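Glutathione s-transferase S2 (Nilaparvata lugens, PDB 5H5L) acts as a glutathione-requiring prostaglandin D synthase and, as a sigma-class glutathione transferase, probably conjugates glutathione to electrophilic substrates. Local coordinates at residues 130-144 with 171-183. Residues are numbered along the deposited sequence; the frame is centred on the assembly and turned at random.
Sequences FNKFNDHIKNNGGYL and IDKYEHIKALNDK. With EDO (1,2-ethanediol), chain H.
N134, on the last turns of helix 111-139, turns its amide oxygen onto the first turn of helix 175-185. With CG anti to the backbone N (chi1 -159°), OD1 swings across to accept two backbone N-H groups, from H176 N at 2.7 Å and from I177 N at 3.2 Å, both in the plane of its carbonyl. The other branch of the amide, ND2, donates to a water that also accepts from E175 N, which ties three successive N-H groups of the helix start to one asparagine. Y174, at the N-cap position, lies with one ring face against F130 and the other against K173 CG: F130 CB lies over the centre of the tyrosine ring, 3.7 Å from its centroid, while the F130 ring turns its edge to the tyrosine in a T-shaped pair, planes 73° apart. V126 and P127 of helix 111-139 also touch this tyrosine. On the outer side, K138 CB stands above the middle of the H176 imidazole, 3.5 Å from the ring centroid, and N134 meets that ring at its edge. Where segments 130-139 and 175-183 cross at 65°, I177 fits as a knob among F130, F133, N134 and I137; CD1, at its tip, reaches F130 CD2 at 3.8 Å. I137 CD1 continues the apolar seam to L180 CD2. In the loop that follows helix 111-139, Y143 offers a ring face to K183, whose chain, bent at chi3, carries NZ over it, a cation-pi contact of 4.2 Å to the ring centroid, and makes a weak bond to G142 O. Packing within the all-helical C-terminal domain thus combines a greasy interior with polar ends: N134 OD1 is a single acceptor for two N-H groups that no preceding helical turn can satisfy, the water held by ND2 takes the third, and the tyrosine face and G142 carbonyl probably stabilise the lysine charge.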
ATOM      1  N   PHE B 130      -1.254  10.345  14.708  1.00 16.37           N
ATOM      2  CA  PHE B 130      -2.307  11.342  14.542  1.00 18.07           C
ATOM      3  C   PHE B 130      -1.824  12.764  14.800  1.00 18.47           C
ATOM      4  O   PHE B 130      -2.379  13.693  14.205  1.00 11.88           O
ATOM      5  CB  PHE B 130      -3.490  11.026  15.426  1.00 19.47           C
ATOM      6  CG  PHE B 130      -4.352   9.919  14.895  1.00 20.54           C
ATOM      7  CD1 PHE B 130      -3.808   8.906  14.109  1.00 20.33           C
ATOM      8  CD2 PHE B 130      -5.693   9.894  15.175  1.00 25.89           C
ATOM      9  CE1 PHE B 130      -4.603   7.889  13.618  1.00 23.85           C
ATOM     10  CE2 PHE B 130      -6.503   8.872  14.709  1.00 30.90           C
ATOM     11  CZ  PHE B 130      -5.972   7.877  13.926  1.00 28.03           C
ATOM     12  N   ASN B 131      -0.835  12.974  15.681  1.00 17.83           N
ATOM     13  CA  ASN B 131      -0.289  14.330  15.819  1.00 20.06           C
ATOM     14  C   ASN B 131       0.341  14.772  14.498  1.00 19.44           C
ATOM     15  O   ASN B 131       0.159  15.910  14.053  1.00 19.19           O
ATOM     16  CB  ASN B 131       0.750  14.408  16.942  1.00 22.46           C
ATOM     17  CG  ASN B 131       0.138  14.508  18.342  1.00 19.20           C
ATOM     18  OD1 ASN B 131      -0.877  15.154  18.556  1.00 24.44           O
ATOM     19  ND2 ASN B 131       0.784  13.880  19.292  1.00 21.08           N
ATOM     20  N   LYS B 132       1.065  13.865  13.830  1.00 16.48           N
ATOM     21  CA  LYS B 132       1.657  14.223  12.544  1.00 18.95           C
ATOM     22  C   LYS B 132       0.589  14.458  11.478  1.00 15.81           C
ATOM     23  O   LYS B 132       0.693  15.412  10.700  1.00 17.26           O
ATOM     24  CB  LYS B 132       2.639  13.143  12.107  1.00 19.44           C
ATOM     25  CG  LYS B 132       3.995  13.249  12.839  1.00 25.64           C
ATOM     26  CD  LYS B 132       4.646  11.884  12.957  1.00 30.09           C
ATOM     27  CE  LYS B 132       5.979  11.953  13.665  1.00 26.55           C
ATOM     28  NZ  LYS B 132       7.024  12.677  12.860  1.00 34.76           N
ATOM     29  N   PHE B 133      -0.422  13.576  11.400  1.00 17.99           N
ATOM     30  CA  PHE B 133      -1.522  13.779  10.458  1.00 14.03           C
ATOM     31  C   PHE B 133      -2.200  15.112  10.730  1.00 23.32           C
ATOM     32  O   PHE B 133      -2.515  15.881   9.808  1.00 19.47           O
ATOM     33  CB  PHE B 133      -2.576  12.665  10.585  1.00 13.80           C
ATOM     34  CG  PHE B 133      -2.110  11.280  10.197  1.00 17.33           C
ATOM     35  CD1 PHE B 133      -0.966  11.059   9.446  1.00 18.46           C
ATOM     36  CD2 PHE B 133      -2.854  10.184  10.598  1.00 17.70           C
ATOM     37  CE1 PHE B 133      -0.583   9.773   9.110  1.00 20.61           C
ATOM     38  CE2 PHE B 133      -2.448   8.909  10.291  1.00 20.45           C
ATOM     39  CZ  PHE B 133      -1.322   8.714   9.531  1.00 18.77           C
ATOM     40  N   ASN B 134      -2.482  15.368  12.006  1.00 21.46           N
ATOM     41  CA  ASN B 134      -3.118  16.622  12.417  1.00 22.95           C
ATOM     42  C   ASN B 134      -2.300  17.837  11.957  1.00 15.57           C
ATOM     43  O   ASN B 134      -2.828  18.754  11.323  1.00 23.29           O
ATOM     44  CB  ASN B 134      -3.281  16.590  13.938  1.00 18.77           C
ATOM     45  CG  ASN B 134      -4.344  17.551  14.450  1.00 21.53           C
ATOM     46  OD1 ASN B 134      -5.411  17.735  13.865  1.00 22.82           O
ATOM     47  ND2 ASN B 134      -4.052  18.157  15.567  1.00 27.02           N
ATOM     48  N   ASP B 135      -0.997  17.828  12.234  1.00 20.57           N
ATOM     49  CA  ASP B 135      -0.108  18.912  11.818  1.00 20.83           C
ATOM     50  C   ASP B 135      -0.030  18.995  10.297  1.00 28.80           C
ATOM     51  O   ASP B 135      -0.023  20.087   9.714  1.00 22.67           O
ATOM     52  CB  ASP B 135       1.266  18.659  12.466  1.00 29.59           C
ATOM     53  CG  ASP B 135       2.408  19.542  11.924  1.00 39.50           C
ATOM     54  OD1 ASP B 135       2.635  20.634  12.482  1.00 37.70           O
ATOM     55  OD2 ASP B 135       3.143  19.104  11.000  1.00 44.92           O
ATOM     56  N   HIS B 136      -0.031  17.846   9.627  1.00 20.17           N
ATOM     57  CA  HIS B 136       0.062  17.849   8.169  1.00 21.60           C
ATOM     58  C   HIS B 136      -1.181  18.454   7.553  1.00 16.78           C
ATOM     59  O   HIS B 136      -1.088  19.279   6.640  1.00 20.35           O
ATOM     60  CB  HIS B 136       0.280  16.421   7.677  1.00 23.45           C
ATOM     61  CG  HIS B 136       0.494  16.311   6.212  1.00 18.84           C
ATOM     62  ND1 HIS B 136       1.738  16.407   5.639  1.00 24.36           N
ATOM     63  CD2 HIS B 136      -0.376  16.071   5.200  1.00 24.71           C
ATOM     64  CE1 HIS B 136       1.629  16.236   4.331  1.00 32.66           C
ATOM     65  NE2 HIS B 136       0.358  16.016   4.039  1.00 25.87           N
ATOM     66  N   ILE B 137      -2.361  18.063   8.040  1.00 19.37           N
ATOM     67  CA  ILE B 137      -3.596  18.626   7.510  1.00 13.37           C
ATOM     68  C   ILE B 137      -3.658  20.130   7.780  1.00 23.70           C
ATOM     69  O   ILE B 137      -4.009  20.917   6.899  1.00 21.15           O
ATOM     70  CB  ILE B 137      -4.809  17.896   8.098  1.00 17.56           C
ATOM     71  CG1 ILE B 137      -4.875  16.434   7.576  1.00 15.04           C
ATOM     72  CG2 ILE B 137      -6.099  18.622   7.758  1.00 18.24           C
ATOM     73  CD1 ILE B 137      -5.855  15.642   8.348  1.00 18.01           C
ATOM     74  N   LYS B 138      -3.310  20.549   8.995  1.00 24.97           N
ATOM     75  CA  LYS B 138      -3.237  21.985   9.308  1.00 29.87           C
ATOM     76  C   LYS B 138      -2.388  22.750   8.302  1.00 23.11           C
ATOM     77  O   LYS B 138      -2.762  23.845   7.867  1.00 31.55           O
ATOM     78  CB  LYS B 138      -2.662  22.174  10.717  1.00 23.84           C
ATOM     79  CG  LYS B 138      -2.197  23.618  11.079  1.00 25.32           C
ATOM     80  CD  LYS B 138      -1.638  23.646  12.506  1.00 32.06           C
ATOM     81  CE  LYS B 138      -1.669  25.028  13.155  1.00 44.93           C
ATOM     82  NZ  LYS B 138      -1.435  24.963  14.642  1.00 45.42           N
ATOM     83  N   ASN B 139      -1.218  22.218   7.963  1.00 26.63           N
ATOM     84  CA  ASN B 139      -0.261  22.910   7.099  1.00 34.17           C
ATOM     85  C   ASN B 139      -0.444  22.633   5.612  1.00 30.42           C
ATOM     86  O   ASN B 139       0.295  23.195   4.800  1.00 33.33           O
ATOM     87  CB  ASN B 139       1.172  22.552   7.510  1.00 38.97           C
ATOM     88  CG  ASN B 139       1.562  23.186   8.830  1.00 36.22           C
ATOM     89  OD1 ASN B 139       1.777  24.392   8.902  1.00 42.08           O
ATOM     90  ND2 ASN B 139       1.638  22.380   9.885  1.00 30.43           N
ATOM     91  N   ASN B 140      -1.430  21.841   5.238  1.00 24.97           N
ATOM     92  CA  ASN B 140      -1.730  21.522   3.846  1.00 23.29           C
ATOM     93  C   ASN B 140      -3.134  21.947   3.458  1.00 24.82           C
ATOM     94  O   ASN B 140      -3.802  21.247   2.689  1.00 22.93           O
ATOM     95  CB  ASN B 140      -1.579  20.023   3.585  1.00 27.80           C
ATOM     96  CG  ASN B 140      -0.149  19.624   3.317  1.00 32.65           C
ATOM     97  OD1 ASN B 140       0.246  19.420   2.170  1.00 37.84           O
ATOM     98  ND2 ASN B 140       0.642  19.512   4.383  1.00 37.48           N
ATOM     99  N   GLY B 141      -3.620  23.048   4.030  1.00 22.63           N
ATOM    100  CA  GLY B 141      -4.879  23.618   3.622  1.00 19.58           C
ATOM    101  C   GLY B 141      -6.125  22.950   4.132  1.00 20.24           C
ATOM    102  O   GLY B 141      -7.199  23.196   3.598  1.00 22.71           O
ATOM    103  N   GLY B 142      -6.037  22.132   5.164  1.00 19.12           N
ATOM    104  CA  GLY B 142      -7.203  21.439   5.642  1.00 14.45           C
ATOM    105  C   GLY B 142      -7.495  20.135   4.928  1.00 19.11           C
ATOM    106  O   GLY B 142      -8.625  19.634   5.012  1.00 20.28           O
ATOM    107  N   TYR B 143      -6.526  19.589   4.194  1.00 18.09           N
ATOM    108  CA  TYR B 143      -6.671  18.312   3.492  1.00 20.60           C
ATOM    109  C   TYR B 143      -5.426  17.474   3.731  1.00 19.25           C
ATOM    110  O   TYR B 143      -4.413  17.960   4.248  1.00 16.72           O
ATOM    111  CB  TYR B 143      -6.887  18.529   1.993  1.00 18.61           C
ATOM    112  CG  TYR B 143      -8.155  19.253   1.694  1.00 22.30           C
ATOM    113  CD1 TYR B 143      -9.353  18.562   1.663  1.00 21.30           C
ATOM    114  CD2 TYR B 143      -8.169  20.635   1.461  1.00 25.07           C
ATOM    115  CE1 TYR B 143     -10.543  19.205   1.388  1.00 30.72           C
ATOM    116  CE2 TYR B 143      -9.364  21.298   1.194  1.00 24.83           C
ATOM    117  CZ  TYR B 143     -10.547  20.561   1.159  1.00 28.43           C
ATOM    118  OH  TYR B 143     -11.760  21.130   0.901  1.00 27.50           O
ATOM    119  N   LEU B 144      -5.507  16.193   3.350  1.00 15.74           N
ATOM    120  CA  LEU B 144      -4.350  15.323   3.453  1.00 15.41           C
ATOM    121  C   LEU B 144      -3.240  15.766   2.526  1.00 18.66           C
ATOM    122  O   LEU B 144      -2.066  15.603   2.866  1.00 20.63           O
ATOM    123  CB  LEU B 144      -4.707  13.868   3.139  1.00 18.80           C
ATOM    124  CG  LEU B 144      -5.211  12.949   4.235  1.00 27.01           C
ATOM    125  CD1 LEU B 144      -5.319  11.539   3.611  1.00 21.48           C
ATOM    126  CD2 LEU B 144      -4.348  12.934   5.513  1.00 22.27           C
ATOM    127  N   ILE B 171     -10.864  10.629  17.567  1.00 36.19           N
ATOM    128  CA  ILE B 171     -10.360  11.695  16.693  1.00 30.68           C
ATOM    129  C   ILE B 171     -10.697  13.093  17.203  1.00 34.80           C
ATOM    130  O   ILE B 171     -10.196  14.080  16.639  1.00 28.23           O
ATOM    131  CB  ILE B 171     -10.860  11.581  15.231  1.00 23.60           C
ATOM    132  CG1 ILE B 171     -12.341  11.914  15.071  1.00 31.99           C
ATOM    133  CG2 ILE B 171     -10.585  10.161  14.662  1.00 33.34           C
ATOM    134  CD1 ILE B 171     -12.725  12.162  13.580  1.00 34.95           C
ATOM    135  N   ASP B 172     -11.502  13.208  18.259  1.00 35.08           N
ATOM    136  CA  ASP B 172     -12.016  14.508  18.690  1.00 36.90           C
ATOM    137  C   ASP B 172     -10.904  15.492  19.025  1.00 30.84           C
ATOM    138  O   ASP B 172     -10.975  16.658  18.642  1.00 28.95           O
ATOM    139  CB  ASP B 172     -12.937  14.345  19.897  1.00 47.45           C
ATOM    140  CG  ASP B 172     -14.335  13.915  19.515  1.00 62.44           C
ATOM    141  OD1 ASP B 172     -14.766  14.194  18.377  1.00 67.94           O
ATOM    142  OD2 ASP B 172     -15.007  13.302  20.367  1.00 74.42           O
ATOM    143  N   LYS B 173      -9.884  15.059  19.768  1.00 26.17           N
ATOM    144  CA  LYS B 173      -8.886  16.022  20.215  1.00 33.75           C
ATOM    145  C   LYS B 173      -7.983  16.488  19.083  1.00 35.71           C
ATOM    146  O   LYS B 173      -7.271  17.487  19.246  1.00 33.31           O
ATOM    147  CB  LYS B 173      -8.059  15.422  21.353  1.00 41.34           C
ATOM    148  CG  LYS B 173      -7.304  14.178  20.960  1.00 37.09           C
ATOM    149  CD  LYS B 173      -6.542  13.567  22.136  1.00 43.76           C
ATOM    150  CE  LYS B 173      -7.489  13.111  23.210  1.00 53.60           C
ATOM    151  NZ  LYS B 173      -6.764  12.341  24.227  1.00 64.54           N
ATOM    152  N   TYR B 174      -8.020  15.820  17.929  1.00 28.28           N
ATOM    153  CA  TYR B 174      -7.202  16.215  16.786  1.00 21.94           C
ATOM    154  C   TYR B 174      -8.068  17.115  15.914  1.00 27.44           C
ATOM    155  O   TYR B 174      -8.782  16.653  15.028  1.00 21.29           O
ATOM    156  CB  TYR B 174      -6.684  14.988  16.043  1.00 23.79           C
ATOM    157  CG  TYR B 174      -5.887  14.085  16.950  1.00 21.24           C
ATOM    158  CD1 TYR B 174      -4.569  14.398  17.293  1.00 23.53           C
ATOM    159  CD2 TYR B 174      -6.456  12.964  17.504  1.00 25.83           C
ATOM    160  CE1 TYR B 174      -3.843  13.603  18.111  1.00 21.07           C
ATOM    161  CE2 TYR B 174      -5.729  12.136  18.343  1.00 26.24           C
ATOM    162  CZ  TYR B 174      -4.432  12.460  18.648  1.00 26.33           C
ATOM    163  OH  TYR B 174      -3.730  11.636  19.495  1.00 24.31           O
ATOM    164  N   GLU B 175      -7.963  18.422  16.179  1.00 20.01           N
ATOM    165  CA  GLU B 175      -8.829  19.439  15.591  1.00 23.14           C
ATOM    166  C   GLU B 175      -8.845  19.360  14.070  1.00 18.99           C
ATOM    167  O   GLU B 175      -9.898  19.512  13.450  1.00 22.12           O
ATOM    168  CB  GLU B 175      -8.353  20.825  16.049  1.00 24.91           C
ATOM    169  CG  GLU B 175      -8.971  22.033  15.365  1.00 45.75           C
ATOM    170  CD  GLU B 175      -8.366  23.377  15.852  1.00 57.86           C
ATOM    171  OE1 GLU B 175      -7.673  23.397  16.898  1.00 50.30           O
ATOM    172  OE2 GLU B 175      -8.577  24.416  15.175  1.00 62.32           O
ATOM    173  N   HIS B 176      -7.686  19.166  13.446  1.00 20.54           N
ATOM    174  CA  HIS B 176      -7.664  19.231  11.989  1.00 21.81           C
ATOM    175  C   HIS B 176      -8.122  17.922  11.349  1.00 16.47           C
ATOM    176  O   HIS B 176      -8.733  17.962  10.273  1.00 20.67           O
ATOM    177  CB  HIS B 176      -6.281  19.671  11.556  1.00 24.21           C
ATOM    178  CG  HIS B 176      -5.913  21.009  12.124  1.00 29.26           C
ATOM    179  ND1 HIS B 176      -5.082  21.164  13.217  1.00 36.25           N
ATOM    180  CD2 HIS B 176      -6.345  22.247  11.801  1.00 23.68           C
ATOM    181  CE1 HIS B 176      -4.996  22.446  13.518  1.00 34.30           C
ATOM    182  NE2 HIS B 176      -5.757  23.123  12.677  1.00 29.04           N
ATOM    183  N   ILE B 177      -7.879  16.773  11.994  1.00 16.21           N
ATOM    184  CA  ILE B 177      -8.491  15.523  11.538  1.00 16.33           C
ATOM    185  C   ILE B 177     -10.006  15.615  11.625  1.00 23.96           C
ATOM    186  O   ILE B 177     -10.720  15.294  10.674  1.00 18.02           O
ATOM    187  CB  ILE B 177      -7.946  14.328  12.338  1.00 19.81           C
ATOM    188  CG1 ILE B 177      -6.450  14.195  12.126  1.00 17.86           C
ATOM    189  CG2 ILE B 177      -8.656  13.058  11.943  1.00 20.80           C
ATOM    190  CD1 ILE B 177      -5.828  13.045  12.997  1.00 17.63           C
ATOM    191  N   LYS B 178     -10.525  16.070  12.769  1.00 27.72           N
ATOM    192  CA  LYS B 178     -11.975  16.133  12.949  1.00 22.51           C
ATOM    193  C   LYS B 178     -12.624  17.111  11.968  1.00 18.56           C
ATOM    194  O   LYS B 178     -13.739  16.867  11.486  1.00 21.24           O
ATOM    195  CB  LYS B 178     -12.294  16.518  14.394  1.00 27.44           C
ATOM    196  CG  LYS B 178     -13.768  16.719  14.685  1.00 32.94           C
ATOM    197  CD  LYS B 178     -14.527  15.413  14.603  1.00 37.87           C
ATOM    198  CE  LYS B 178     -16.010  15.631  14.891  1.00 51.14           C
ATOM    199  NZ  LYS B 178     -16.809  14.416  14.595  1.00 63.70           N
ATOM    200  N   ALA B 179     -11.948  18.227  11.681  1.00 16.33           N
ATOM    201  CA  ALA B 179     -12.412  19.184  10.671  1.00 17.12           C
ATOM    202  C   ALA B 179     -12.461  18.572   9.260  1.00 26.45           C
ATOM    203  O   ALA B 179     -13.376  18.856   8.479  1.00 20.80           O
ATOM    204  CB  ALA B 179     -11.483  20.377  10.659  1.00 22.55           C
ATOM    205  N   LEU B 180     -11.442  17.792   8.881  1.00 21.51           N
ATOM    206  CA  LEU B 180     -11.519  17.085   7.595  1.00 18.15           C
ATOM    207  C   LEU B 180     -12.642  16.057   7.612  1.00 15.99           C
ATOM    208  O   LEU B 180     -13.364  15.887   6.624  1.00 23.79           O
ATOM    209  CB  LEU B 180     -10.181  16.424   7.318  1.00 15.74           C
ATOM    210  CG  LEU B 180     -10.014  15.620   6.031  1.00 12.24           C
ATOM    211  CD1 LEU B 180     -10.263  16.491   4.793  1.00 18.75           C
ATOM    212  CD2 LEU B 180      -8.650  14.994   6.051  1.00 12.55           C
ATOM    213  N   ASN B 181     -12.810  15.373   8.743  1.00 21.26           N
ATOM    214  CA  ASN B 181     -13.880  14.397   8.865  1.00 21.20           C
ATOM    215  C   ASN B 181     -15.226  15.026   8.585  1.00 29.12           C
ATOM    216  O   ASN B 181     -16.047  14.462   7.845  1.00 22.98           O
ATOM    217  CB  ASN B 181     -13.906  13.785  10.259  1.00 20.32           C
ATOM    218  CG  ASN B 181     -15.156  12.961  10.482  1.00 30.89           C
ATOM    219  OD1 ASN B 181     -15.155  11.743  10.274  1.00 31.61           O
ATOM    220  ND2 ASN B 181     -16.256  13.628  10.845  1.00 30.84           N
ATOM    221  N   ASP B 182     -15.497  16.175   9.215  1.00 25.92           N
ATOM    222  CA  ASP B 182     -16.813  16.794   9.064  1.00 29.37           C
ATOM    223  C   ASP B 182     -17.027  17.262   7.638  1.00 22.73           C
ATOM    224  O   ASP B 182     -18.139  17.181   7.112  1.00 31.11           O
ATOM    225  CB  ASP B 182     -16.962  17.967  10.034  1.00 29.90           C
ATOM    226  CG  ASP B 182     -16.856  17.534  11.487  1.00 36.93           C
ATOM    227  OD1 ASP B 182     -17.051  16.325  11.784  1.00 32.86           O
ATOM    228  OD2 ASP B 182     -16.575  18.401  12.338  1.00 47.67           O
ATOM    229  N   LYS B 183     -15.965  17.719   6.994  1.00 22.22           N
ATOM    230  CA  LYS B 183     -16.040  18.178   5.610  1.00 27.13           C
ATOM    231  C   LYS B 183     -16.354  17.027   4.655  1.00 29.75           C
ATOM    232  O   LYS B 183     -17.172  17.170   3.743  1.00 25.19           O
ATOM    233  CB  LYS B 183     -14.715  18.852   5.274  1.00 30.84           C
ATOM    234  CG  LYS B 183     -14.502  19.294   3.887  1.00 36.89           C
ATOM    235  CD  LYS B 183     -13.538  20.482   3.850  1.00 47.47           C
ATOM    236  CE  LYS B 183     -12.231  20.252   4.607  1.00 54.07           C
ATOM    237  NZ  LYS B 183     -11.431  21.521   4.764  1.00 59.89           N
TER
HETATM  238  C1  EDO H 304      -2.523  14.882  21.095  1.00 34.39           C
HETATM  239  O1  EDO H 304      -2.571  13.615  21.829  1.00 38.64           O
HETATM  240  C2  EDO H 304      -3.601  15.911  21.516  1.00 46.36           C
HETATM  241  O2  EDO H 304      -3.479  17.146  20.768  1.00 42.15           O
HETATM  242  O   HOH W   1      -5.497  19.740  17.538  1.00 27.10           O